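Local coordinates for protein chitinase (PDB 5GZT) that probably cleaves chitin and chitodextrins at internal beta-1,4 N-acetylglucosaminide linkages, as an endo-acting glycoside hydrolase of family 18, at residues B[190-194]-B[613-617]. Residues are numbered along the deposited sequence; the frame is centred on the assembly and turned at random.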
ATOM      1  N   ALA B 190      -9.876  16.764   1.285  1.00 50.57           N
ATOM      2  CA  ALA B 190      -8.766  16.425   2.140  1.00 46.72           C
ATOM      3  C   ALA B 190      -9.048  15.145   2.906  1.00 46.58           C
ATOM      4  O   ALA B 190     -10.230  14.751   3.126  1.00 43.83           O
ATOM      5  CB  ALA B 190      -8.489  17.572   3.112  1.00 49.67           C
ATOM      6  N   SER B 191      -7.952  14.494   3.336  1.00 41.67           N
ATOM      7  CA  SER B 191      -8.014  13.330   4.229  1.00 38.37           C
ATOM      8  C   SER B 191      -7.161  13.639   5.452  1.00 36.53           C
ATOM      9  O   SER B 191      -6.454  14.632   5.484  1.00 39.52           O
ATOM     10  CB  SER B 191      -7.501  12.071   3.500  1.00 41.99           C
ATOM     11  OG  SER B 191      -7.831  10.910   4.229  1.00 43.05           O
ATOM     12  N   ASN B 192      -7.284  12.844   6.488  1.00 36.38           N
ATOM     13  CA  ASN B 192      -6.366  12.947   7.619  1.00 41.12           C
ATOM     14  C   ASN B 192      -5.876  11.555   7.982  1.00 34.34           C
ATOM     15  O   ASN B 192      -6.351  10.586   7.422  1.00 32.68           O
ATOM     16  CB  ASN B 192      -7.056  13.622   8.828  1.00 44.82           C
ATOM     17  CG  ASN B 192      -8.360  12.959   9.207  1.00 50.65           C
ATOM     18  OD1 ASN B 192      -8.582  11.736   9.033  1.00 44.60           O
ATOM     19  ND2 ASN B 192      -9.270  13.781   9.684  1.00 58.45           N
ATOM     20  N   ASN B 193      -4.978  11.487   8.967  1.00 37.30           N
ATOM     21  CA  ASN B 193      -4.415  10.236   9.471  1.00 36.57           C
ATOM     22  C   ASN B 193      -5.485   9.225   9.892  1.00 41.12           C
ATOM     23  O   ASN B 193      -5.325   7.979   9.725  1.00 36.33           O
ATOM     24  CB  ASN B 193      -3.520  10.535  10.661  1.00 35.27           C
ATOM     25  CG  ASN B 193      -2.292  11.330  10.298  1.00 33.51           C
ATOM     26  OD1 ASN B 193      -1.980  11.623   9.138  1.00 38.27           O
ATOM     27  ND2 ASN B 193      -1.583  11.679  11.294  1.00 31.72           N
ATOM     28  N   ASP B 194      -6.598   9.768  10.398  1.00 43.30           N
ATOM     29  CA  ASP B 194      -7.726   8.974  10.871  1.00 42.93           C
ATOM     30  C   ASP B 194      -8.621   8.427   9.744  1.00 41.49           C
ATOM     31  O   ASP B 194      -9.582   7.705  10.012  1.00 40.75           O
ATOM     32  CB  ASP B 194      -8.597   9.822  11.834  1.00 48.03           C
ATOM     33  CG  ASP B 194      -7.971   9.992  13.233  1.00 51.19           C
ATOM     34  OD1 ASP B 194      -7.260   9.070  13.733  1.00 50.78           O
ATOM     35  OD2 ASP B 194      -8.239  11.060  13.848  1.00 53.23           O
ATOM     36  N   LYS B 613       2.478  10.089   7.691  1.00 24.90           N
ATOM     37  CA  LYS B 613       1.332  10.617   8.450  1.00 26.26           C
ATOM     38  C   LYS B 613       1.474  12.086   8.762  1.00 28.27           C
ATOM     39  O   LYS B 613       0.458  12.823   8.626  1.00 29.10           O
ATOM     40  CB  LYS B 613       1.102   9.856   9.730  1.00 26.74           C
ATOM     41  CG  LYS B 613       0.895   8.386   9.456  1.00 31.58           C
ATOM     42  CD  LYS B 613       0.125   7.648  10.524  1.00 37.17           C
ATOM     43  CE  LYS B 613       0.885   7.528  11.802  1.00 42.54           C
ATOM     44  NZ  LYS B 613      -0.113   7.274  12.901  1.00 51.74           N
ATOM     45  N   GLN B 614       2.686  12.503   9.152  1.00 25.71           N
ATOM     46  CA  GLN B 614       2.984  13.894   9.487  1.00 28.03           C
ATOM     47  C   GLN B 614       2.774  14.807   8.291  1.00 27.92           C
ATOM     48  O   GLN B 614       2.404  15.959   8.501  1.00 24.87           O
ATOM     49  CB  GLN B 614       4.425  14.138  10.028  1.00 31.51           C
ATOM     50  CG  GLN B 614       4.619  13.558  11.446  1.00 42.80           C
ATOM     51  CD  GLN B 614       6.077  13.558  11.965  1.00 52.15           C
ATOM     52  OE1 GLN B 614       6.423  12.851  12.958  1.00 53.62           O
ATOM     53  NE2 GLN B 614       6.936  14.331  11.303  1.00 53.38           N
ATOM     54  N   ASN B 615       3.095  14.373   7.076  1.00 23.89           N
ATOM     55  CA  ASN B 615       2.907  15.244   5.899  1.00 26.24           C
ATOM     56  C   ASN B 615       1.655  14.965   5.092  1.00 25.95           C
ATOM     57  O   ASN B 615       1.559  15.404   3.964  1.00 29.67           O
ATOM     58  CB  ASN B 615       4.108  15.183   5.060  1.00 25.83           C
ATOM     59  CG  ASN B 615       5.269  15.717   5.769  1.00 28.77           C
ATOM     60  OD1 ASN B 615       5.441  16.908   5.781  1.00 31.23           O
ATOM     61  ND2 ASN B 615       6.069  14.853   6.423  1.00 27.98           N
ATOM     62  N   ASN B 616       0.742  14.184   5.656  1.00 22.33           N
ATOM     63  CA  ASN B 616      -0.473  13.800   5.015  1.00 30.40           C
ATOM     64  C   ASN B 616      -0.249  13.320   3.585  1.00 31.78           C
ATOM     65  O   ASN B 616      -0.959  13.700   2.655  1.00 26.54           O
ATOM     66  CB  ASN B 616      -1.509  14.934   5.135  1.00 29.17           C
ATOM     67  CG  ASN B 616      -1.865  15.169   6.557  1.00 29.20           C
ATOM     68  OD1 ASN B 616      -2.467  14.334   7.248  1.00 35.50           O
ATOM     69  ND2 ASN B 616      -1.457  16.277   7.029  1.00 33.63           N
ATOM     70  N   LEU B 617       0.689  12.371   3.468  1.00 28.82           N
ATOM     71  CA  LEU B 617       0.958  11.719   2.179  1.00 24.56           C
ATOM     72  C   LEU B 617       0.020  10.562   1.971  1.00 22.44           C
ATOM     73  O   LEU B 617      -0.770  10.167   2.844  1.00 24.60           O
ATOM     74  CB  LEU B 617       2.468  11.363   2.100  1.00 23.57           C
ATOM     75  CG  LEU B 617       3.392  12.514   2.404  1.00 23.65           C
ATOM     76  CD1 LEU B 617       4.878  12.156   2.435  1.00 24.40           C
ATOM     77  CD2 LEU B 617       3.207  13.593   1.376  1.00 27.25           C
TER
HETATM   78  O   HOH W   1      -3.738  14.182   9.821  1.00 40.45           O
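N616 OD1 is gripped by two donors: a water that bridges to segment 190-194, and the side-chain NE2 of Q276 on strand 264-284. The water donates a hydrogen bond to N616 OD1 (2.9 Å) and accepts one from the backbone N193 N (3.1 Å), so a single solvent molecule bridges the loop after strand 184-191 and the turn that follows helix 602-614. Direct contact is made chiefly by N193, whose CB points toward the helix end. With chi1 at -66°, its CG stands opposite its own carbonyl carbon, and the N193 and K613 side chains cross at about a right angle; N193 CG lies 3.7 Å from K613 CB and 3.5 Å from K613 O. The amide planes of N193 and N616 are inclined by 38°, neither stacked flat nor perpendicular.

The helix ends in a Schellman motif, with N616 at C-prime: its phi is positive (47°), and N616 N donates to K613 O at 3.3 Å, one of the pair of bonds that defines the motif, the other being made by L617 N. K613 O also lies beside the N193 amide. In the family 18 TIM barrel, this turn leads from helix 602-614 into strand 619-623, which runs parallel to strand 264-284. The opposing segment leaves strand 184-191, an edge of a four-stranded antiparallel sheet, so the contact joins that sheet to the outer, helical layer of the barrel.

This is a surface contact: 173 Å² is buried in total, and none of the touching residues is fully buried. In register, N193 CA is 5.8 Å from K613 CA, and N192 CA 6.5 Å from N616 CA. In the loop after strand 184-191, N192 OD1 accepts a hydrogen bond from Q196 N, while S191 OG bonds to Q196 O and to Q276 N, tying both segments to the same residue of strand 264-284.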